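Local coordinates for protein phenol hydroxylase component phO (Pseudomonas stutzeri, PDB 3U52) that probably serves as the small, ubiquitin-like subunit in the hydroxylase component of a bacterial multicomponent phenol monooxygenase that hydroxylates phenol, at residues His21-Leu26 and Ala41-Pro46; Leu74-Leu79 and Val106-Leu111. All blocks are in the same frame, centred on the assembly; numbering follows the deposited sequence.

How the interactions relate
Interactions 1 and 2 hold different strand pairs of one mixed sheet and follow each other along the chain. Interaction 1 pairs strands 24-29 and 40-44, the latter outermost within this chain; interaction 2 pairs strands 77-80 and 102-107, and strand 102-107 runs next to 24-29. Their centres are 22 Å apart and their nearest atoms about 7 Å, so they do not touch. Both are partly buried, turning apolar side chains towards helix 50-62, with exposed residues mostly in the loops. Interaction 1 is the larger, with four backbone bonds and leucines facing another protein chain; interaction 2 has two, a valine-tryptophan CH-pi contact, and no other chain of the assembly against it.

Interaction 1: residues His21-Leu26 and Ala41-Pro46; sequences HGMQLL and ALLVQP
Gln-24 and Val-44 pair through both backbone bonds, Gln-24 N reaching Val-44 O at 3.0 Å. The same two-way exchange recurs at Leu-26 and Leu-42, where Leu-42 N lies 2.7 Å from Leu-26 O. Between them sits the non-hydrogen-bonded pair Leu-25 and Leu-43; here Leu-25 CA approaches Leu-42 O at 3.3 Å in a CA-H...O contact. On the face carrying Leu-43, its CG meets Met-23 CB at 3.6 Å, the two side chains crossing at about a right angle, while CD2 reaches the His-21 ring. CG of Leu-43 stands anti to the backbone N (chi1 -165°), which turns its methyls towards the approach to the neighbouring strand, CD1 against Met-23 CB and Gln-24 O. Just outside the paired strands, where 24-29 begins and 40-44 ends, Met-23 SD rests against the Gln-45 amide, 3.3 Å from OE1. On the other face Gln-24 CG packs on Val-44 CG1 at 3.8 Å, and its extended chain slides past Pro-46 in the opposite direction. The amide of Gln-24 is fixed from outside, NE2 donating to Ile-98 O. Val-44, Leu-26 and Leu-42 look towards helix 50-62, meeting Leu-53 or Ile-57, and Leu-25, Leu-43 and also Leu-42 touch side chains of another protein chain. This is an antiparallel beta hairpin, the opening beta-beta unit of a ubiquitin-like beta-grasp fold, with its helix across one face.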
ATOM      1  N   HIS E  21       7.176  28.159 -49.891  1.00 37.19           N
ATOM      2  CA  HIS E  21       8.467  28.232 -50.608  1.00 39.18           C
ATOM      3  C   HIS E  21       8.356  28.037 -52.153  1.00 37.87           C
ATOM      4  O   HIS E  21       9.181  27.359 -52.789  1.00 38.11           O
ATOM      5  CB  HIS E  21       9.593  27.385 -49.925  1.00 40.81           C
ATOM      6  CG  HIS E  21       9.164  26.020 -49.456  1.00 48.10           C
ATOM      7  ND1 HIS E  21       9.421  24.862 -50.175  1.00 53.94           N
ATOM      8  CD2 HIS E  21       8.506  25.626 -48.330  1.00 52.37           C
ATOM      9  CE1 HIS E  21       8.939  23.820 -49.514  1.00 54.74           C
ATOM     10  NE2 HIS E  21       8.369  24.257 -48.398  1.00 53.83           N
ATOM     11  N   GLY E  22       7.306  28.632 -52.724  1.00 37.47           N
ATOM     12  CA  GLY E  22       7.061  28.587 -54.162  1.00 36.63           C
ATOM     13  C   GLY E  22       6.060  27.527 -54.570  1.00 35.86           C
ATOM     14  O   GLY E  22       5.513  27.592 -55.679  1.00 36.36           O
ATOM     15  N   MET E  23       5.830  26.550 -53.690  1.00 34.05           N
ATOM     16  CA  MET E  23       4.914  25.450 -53.988  1.00 32.60           C
ATOM     17  C   MET E  23       3.494  25.754 -53.548  1.00 30.36           C
ATOM     18  O   MET E  23       3.198  26.840 -53.045  1.00 29.23           O
ATOM     19  CB  MET E  23       5.405  24.180 -53.323  1.00 33.45           C
ATOM     20  CG  MET E  23       6.888  24.047 -53.355  1.00 38.56           C
ATOM     21  SD  MET E  23       7.301  22.821 -54.580  1.00 46.71           S
ATOM     22  CE  MET E  23       8.455  21.856 -53.602  1.00 47.47           C
ATOM     23  N   GLN E  24       2.604  24.793 -53.751  1.00 27.81           N
ATOM     24  CA  GLN E  24       1.268  24.938 -53.262  1.00 26.70           C
ATOM     25  C   GLN E  24       0.793  23.560 -52.786  1.00 25.50           C
ATOM     26  O   GLN E  24       1.264  22.524 -53.276  1.00 24.67           O
ATOM     27  CB  GLN E  24       0.336  25.534 -54.355  1.00 27.93           C
ATOM     28  CG  GLN E  24      -0.031  24.560 -55.485  1.00 28.16           C
ATOM     29  CD  GLN E  24      -0.666  25.288 -56.675  1.00 33.39           C
ATOM     30  OE1 GLN E  24      -0.550  26.504 -56.794  1.00 36.01           O
ATOM     31  NE2 GLN E  24      -1.337  24.554 -57.540  1.00 33.57           N
ATOM     32  N   LEU E  25      -0.126  23.559 -51.829  1.00 24.55           N
ATOM     33  CA  LEU E  25      -0.831  22.317 -51.386  1.00 23.63           C
ATOM     34  C   LEU E  25      -1.904  21.920 -52.393  1.00 22.76           C
ATOM     35  O   LEU E  25      -2.649  22.759 -52.896  1.00 22.44           O
ATOM     36  CB  LEU E  25      -1.509  22.531 -50.011  1.00 23.17           C
ATOM     37  CG  LEU E  25      -0.535  22.596 -48.813  1.00 24.19           C
ATOM     38  CD1 LEU E  25      -1.279  23.080 -47.589  1.00 24.98           C
ATOM     39  CD2 LEU E  25       0.206  21.260 -48.593  1.00 23.15           C
ATOM     40  N   LEU E  26      -1.984  20.626 -52.648  1.00 22.38           N
ATOM     41  CA  LEU E  26      -3.037  20.060 -53.469  1.00 22.33           C
ATOM     42  C   LEU E  26      -3.517  18.763 -52.802  1.00 21.22           C
ATOM     43  O   LEU E  26      -2.707  17.919 -52.374  1.00 21.51           O
ATOM     44  CB  LEU E  26      -2.502  19.753 -54.878  1.00 20.85           C
ATOM     45  CG  LEU E  26      -3.424  18.994 -55.840  1.00 22.98           C
ATOM     46  CD1 LEU E  26      -4.689  19.757 -56.168  1.00 23.60           C
ATOM     47  CD2 LEU E  26      -2.658  18.665 -57.140  1.00 25.66           C
ATOM     48  N   ALA E  41      -2.503  14.552 -49.320  1.00 23.63           N
ATOM     49  CA  ALA E  41      -2.083  15.957 -49.251  1.00 23.91           C
ATOM     50  C   ALA E  41      -0.735  16.036 -49.924  1.00 24.77           C
ATOM     51  O   ALA E  41       0.239  15.415 -49.477  1.00 25.31           O
ATOM     52  CB  ALA E  41      -1.980  16.443 -47.818  1.00 24.95           C
ATOM     53  N   LEU E  42      -0.687  16.764 -51.030  1.00 24.43           N
ATOM     54  CA  LEU E  42       0.533  16.856 -51.828  1.00 24.66           C
ATOM     55  C   LEU E  42       1.105  18.303 -51.856  1.00 24.90           C
ATOM     56  O   LEU E  42       0.347  19.288 -51.723  1.00 24.44           O
ATOM     57  CB  LEU E  42       0.233  16.366 -53.248  1.00 25.48           C
ATOM     58  CG  LEU E  42      -0.576  15.063 -53.337  1.00 23.82           C
ATOM     59  CD1 LEU E  42      -1.224  14.995 -54.727  1.00 25.55           C
ATOM     60  CD2 LEU E  42       0.321  13.863 -53.119  1.00 22.98           C
ATOM     61  N   LEU E  43       2.434  18.408 -52.000  1.00 24.75           N
ATOM     62  CA  LEU E  43       3.130  19.668 -52.215  1.00 24.80           C
ATOM     63  C   LEU E  43       3.714  19.562 -53.612  1.00 26.05           C
ATOM     64  O   LEU E  43       4.503  18.655 -53.923  1.00 25.40           O
ATOM     65  CB  LEU E  43       4.267  19.871 -51.214  1.00 24.96           C
ATOM     66  CG  LEU E  43       4.763  21.334 -51.191  1.00 25.69           C
ATOM     67  CD1 LEU E  43       3.748  22.244 -50.523  1.00 28.78           C
ATOM     68  CD2 LEU E  43       6.118  21.492 -50.535  1.00 27.42           C
ATOM     69  N   VAL E  44       3.356  20.551 -54.417  1.00 26.13           N
ATOM     70  CA  VAL E  44       3.371  20.468 -55.870  1.00 27.95           C
ATOM     71  C   VAL E  44       3.858  21.829 -56.431  1.00 28.47           C
ATOM     72  O   VAL E  44       3.630  22.884 -55.807  1.00 27.87           O
ATOM     73  CB  VAL E  44       1.904  20.114 -56.248  1.00 27.96           C
ATOM     74  CG1 VAL E  44       1.113  21.215 -56.910  1.00 24.75           C
ATOM     75  CG2 VAL E  44       1.728  18.742 -56.768  1.00 30.00           C
ATOM     76  N   GLN E  45       4.543  21.797 -57.579  1.00 31.72           N
ATOM     77  CA  GLN E  45       4.998  23.043 -58.239  1.00 34.10           C
ATOM     78  C   GLN E  45       3.846  23.538 -59.110  1.00 33.79           C
ATOM     79  O   GLN E  45       3.428  22.824 -60.016  1.00 34.93           O
ATOM     80  CB  GLN E  45       6.273  22.822 -59.094  1.00 35.28           C
ATOM     81  CG  GLN E  45       7.213  21.607 -58.701  1.00 40.50           C
ATOM     82  CD  GLN E  45       8.379  21.949 -57.733  1.00 49.26           C
ATOM     83  OE1 GLN E  45       8.701  23.132 -57.503  1.00 51.86           O
ATOM     84  NE2 GLN E  45       9.018  20.894 -57.159  1.00 50.46           N
ATOM     85  N   PRO E  46       3.332  24.756 -58.858  1.00 33.81           N
ATOM     86  CA  PRO E  46       2.215  25.299 -59.653  1.00 33.64           C
ATOM     87  C   PRO E  46       2.508  25.319 -61.185  1.00 35.03           C
ATOM     88  O   PRO E  46       1.588  25.338 -62.010  1.00 34.46           O
ATOM     89  CB  PRO E  46       2.036  26.713 -59.097  1.00 34.54           C
ATOM     90  CG  PRO E  46       3.243  26.983 -58.229  1.00 33.71           C
ATOM     91  CD  PRO E  46       3.804  25.700 -57.825  1.00 33.91           C
TER

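Interaction 2: residues Leu74-Leu79 and Val106-Leu111; sequences LNAEWL and VTTPGL
Trp-78 and Val-106 form the apolar centre of this contact. Val-106 CB sits over one face of the indole, 3.7 Å from the centroid of the six-membered ring and 10° off its normal, a CH-pi contact. Val-106 CG2 lies at the indole too and touches Ala-76 CB at 3.6 Å; Ala-76 CB also touches Thr-108 CG2. Trp-78 packs further on Leu-58 of helix 50-62 and stacks edge-to-face with Phe-50. With Trp-78 replaced by an alanine, the face under Val-106 CB and the ring that meets Phe-50 are gone, which would probably leave a gap between sheet and helix. The backbone bonds are few but straight: Thr-107 N donates to Glu-77 O at 2.8 Å with 172° at the hydrogen, and Glu-77 N to Thr-107 O at 2.9 Å. On the solvent side the extended Glu-77 chain brings OE1 to 3.9 Å from Pro-109 CG. After the strand, a type II beta turn from Thr-108 to Leu-111 closes with Leu-111 N on Thr-108 O, and Thr-108 OG1 bonds to Trp-30 NE1. Antiparallel pairing of the central last strand, 102-107, with 77-80 beneath the helix is the arrangement of a beta-grasp, ubiquitin-like sheet.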
ATOM      1  N   LEU E  74      -7.031  11.044 -65.520  1.00 35.72           N
ATOM      2  CA  LEU E  74      -6.727  11.966 -66.704  1.00 38.13           C
ATOM      3  C   LEU E  74      -7.824  11.830 -67.708  1.00 37.66           C
ATOM      4  O   LEU E  74      -8.559  12.791 -67.961  1.00 39.25           O
ATOM      5  CB  LEU E  74      -5.371  11.618 -67.391  1.00 37.50           C
ATOM      6  CG  LEU E  74      -4.381  12.518 -68.217  1.00 39.95           C
ATOM      7  CD1 LEU E  74      -4.467  12.320 -69.695  1.00 41.02           C
ATOM      8  CD2 LEU E  74      -4.400  14.013 -67.913  1.00 38.72           C
ATOM      9  N   ASN E  75      -7.976  10.623 -68.246  1.00 36.96           N
ATOM     10  CA  ASN E  75      -9.167  10.324 -69.022  1.00 36.35           C
ATOM     11  C   ASN E  75     -10.287   9.808 -68.137  1.00 35.44           C
ATOM     12  O   ASN E  75     -11.372   9.529 -68.628  1.00 34.25           O
ATOM     13  CB  ASN E  75      -8.881   9.356 -70.171  1.00 37.72           C
ATOM     14  CG  ASN E  75      -7.770   9.870 -71.116  1.00 39.29           C
ATOM     15  OD1 ASN E  75      -7.815  11.003 -71.608  1.00 42.19           O
ATOM     16  ND2 ASN E  75      -6.762   9.038 -71.338  1.00 42.65           N
ATOM     17  N   ALA E  76     -10.033   9.729 -66.819  1.00 34.23           N
ATOM     18  CA  ALA E  76     -11.076   9.456 -65.813  1.00 33.14           C
ATOM     19  C   ALA E  76     -11.993  10.666 -65.633  1.00 32.83           C
ATOM     20  O   ALA E  76     -11.837  11.676 -66.316  1.00 32.88           O
ATOM     21  CB  ALA E  76     -10.419   9.038 -64.467  1.00 32.40           C
ATOM     22  N   GLU E  77     -12.935  10.603 -64.701  1.00 32.22           N
ATOM     23  CA  GLU E  77     -13.810  11.746 -64.452  1.00 32.45           C
ATOM     24  C   GLU E  77     -13.316  12.632 -63.298  1.00 31.07           C
ATOM     25  O   GLU E  77     -13.010  12.104 -62.231  1.00 31.09           O
ATOM     26  CB  GLU E  77     -15.172  11.240 -64.114  1.00 32.81           C
ATOM     27  CG  GLU E  77     -15.744  10.436 -65.236  1.00 40.25           C
ATOM     28  CD  GLU E  77     -17.227  10.268 -65.096  1.00 48.43           C
ATOM     29  OE1 GLU E  77     -17.768   9.354 -65.769  1.00 51.10           O
ATOM     30  OE2 GLU E  77     -17.841  11.044 -64.301  1.00 52.19           O
ATOM     31  N   TRP E  78     -13.288  13.956 -63.486  1.00 28.31           N
ATOM     32  CA  TRP E  78     -12.578  14.816 -62.528  1.00 27.39           C
ATOM     33  C   TRP E  78     -13.481  15.853 -61.985  1.00 26.97           C
ATOM     34  O   TRP E  78     -14.338  16.390 -62.703  1.00 25.81           O
ATOM     35  CB  TRP E  78     -11.339  15.525 -63.154  1.00 26.73           C
ATOM     36  CG  TRP E  78     -10.181  14.657 -63.435  1.00 26.22           C
ATOM     37  CD1 TRP E  78      -9.926  13.956 -64.603  1.00 25.12           C
ATOM     38  CD2 TRP E  78      -9.069  14.394 -62.560  1.00 25.07           C
ATOM     39  NE1 TRP E  78      -8.757  13.245 -64.476  1.00 26.17           N
ATOM     40  CE2 TRP E  78      -8.208  13.497 -63.236  1.00 25.50           C
ATOM     41  CE3 TRP E  78      -8.735  14.808 -61.260  1.00 26.18           C
ATOM     42  CZ2 TRP E  78      -7.008  13.028 -62.661  1.00 27.68           C
ATOM     43  CZ3 TRP E  78      -7.562  14.336 -60.687  1.00 25.60           C
ATOM     44  CH2 TRP E  78      -6.718  13.449 -61.377  1.00 26.43           C
ATOM     45  N   LEU E  79     -13.316  16.143 -60.701  1.00 25.25           N
ATOM     46  CA  LEU E  79     -13.948  17.327 -60.116  1.00 24.35           C
ATOM     47  C   LEU E  79     -12.816  18.159 -59.582  1.00 23.20           C
ATOM     48  O   LEU E  79     -11.801  17.623 -59.162  1.00 21.68           O
ATOM     49  CB  LEU E  79     -14.862  16.963 -58.942  1.00 25.15           C
ATOM     50  CG  LEU E  79     -16.305  16.411 -59.074  1.00 29.02           C
ATOM     51  CD1 LEU E  79     -16.392  15.280 -60.027  1.00 33.92           C
ATOM     52  CD2 LEU E  79     -16.809  15.987 -57.705  1.00 27.91           C
ATOM     53  N   VAL E 106     -11.075  12.272 -58.316  1.00 23.26           N
ATOM     54  CA  VAL E 106     -10.952  11.525 -59.570  1.00 23.60           C
ATOM     55  C   VAL E 106     -11.691  10.224 -59.454  1.00 25.50           C
ATOM     56  O   VAL E 106     -11.391   9.429 -58.581  1.00 25.47           O
ATOM     57  CB  VAL E 106      -9.490  11.262 -60.013  1.00 24.09           C
ATOM     58  CG1 VAL E 106      -8.592  10.667 -58.898  1.00 22.71           C
ATOM     59  CG2 VAL E 106      -9.457  10.353 -61.290  1.00 23.95           C
ATOM     60  N   THR E 107     -12.683  10.026 -60.328  1.00 26.26           N
ATOM     61  CA  THR E 107     -13.485   8.811 -60.343  1.00 27.45           C
ATOM     62  C   THR E 107     -13.117   8.019 -61.592  1.00 28.08           C
ATOM     63  O   THR E 107     -13.110   8.569 -62.700  1.00 28.64           O
ATOM     64  CB  THR E 107     -14.992   9.166 -60.305  1.00 28.15           C
ATOM     65  OG1 THR E 107     -15.306   9.728 -59.016  1.00 31.30           O
ATOM     66  CG2 THR E 107     -15.885   7.931 -60.523  1.00 27.37           C
ATOM     67  N   THR E 108     -12.807   6.746 -61.391  1.00 28.95           N
ATOM     68  CA  THR E 108     -12.373   5.829 -62.437  1.00 28.98           C
ATOM     69  C   THR E 108     -13.441   4.739 -62.661  1.00 30.01           C
ATOM     70  O   THR E 108     -13.429   3.704 -62.008  1.00 29.04           O
ATOM     71  CB  THR E 108     -11.022   5.138 -62.056  1.00 29.12           C
ATOM     72  OG1 THR E 108     -11.138   4.527 -60.757  1.00 27.39           O
ATOM     73  CG2 THR E 108      -9.838   6.167 -62.040  1.00 28.20           C
ATOM     74  N   PRO E 109     -14.380   4.974 -63.589  1.00 31.55           N
ATOM     75  CA  PRO E 109     -15.424   3.969 -63.925  1.00 32.09           C
ATOM     76  C   PRO E 109     -14.857   2.574 -64.094  1.00 31.76           C
ATOM     77  O   PRO E 109     -13.837   2.379 -64.752  1.00 31.78           O
ATOM     78  CB  PRO E 109     -15.944   4.469 -65.274  1.00 32.72           C
ATOM     79  CG  PRO E 109     -15.806   6.003 -65.119  1.00 33.64           C
ATOM     80  CD  PRO E 109     -14.536   6.222 -64.367  1.00 31.59           C
ATOM     81  N   GLY E 110     -15.478   1.599 -63.474  1.00 31.86           N
ATOM     82  CA  GLY E 110     -15.012   0.227 -63.660  1.00 31.58           C
ATOM     83  C   GLY E 110     -13.976  -0.202 -62.643  1.00 32.15           C
ATOM     84  O   GLY E 110     -13.672  -1.408 -62.511  1.00 32.35           O
ATOM     85  N   LEU E 111     -13.421   0.766 -61.917  1.00 31.16           N
ATOM     86  CA  LEU E 111     -12.463   0.433 -60.868  1.00 31.02           C
ATOM     87  C   LEU E 111     -13.053   0.994 -59.588  1.00 30.52           C
ATOM     88  O   LEU E 111     -12.930   2.185 -59.304  1.00 30.08           O
ATOM     89  CB  LEU E 111     -11.075   1.002 -61.175  1.00 30.42           C
ATOM     90  CG  LEU E 111     -10.450   0.564 -62.508  1.00 31.28           C
ATOM     91  CD1 LEU E 111      -9.173   1.274 -62.721  1.00 31.04           C
ATOM     92  CD2 LEU E 111     -10.257  -0.948 -62.613  1.00 31.28           C
TER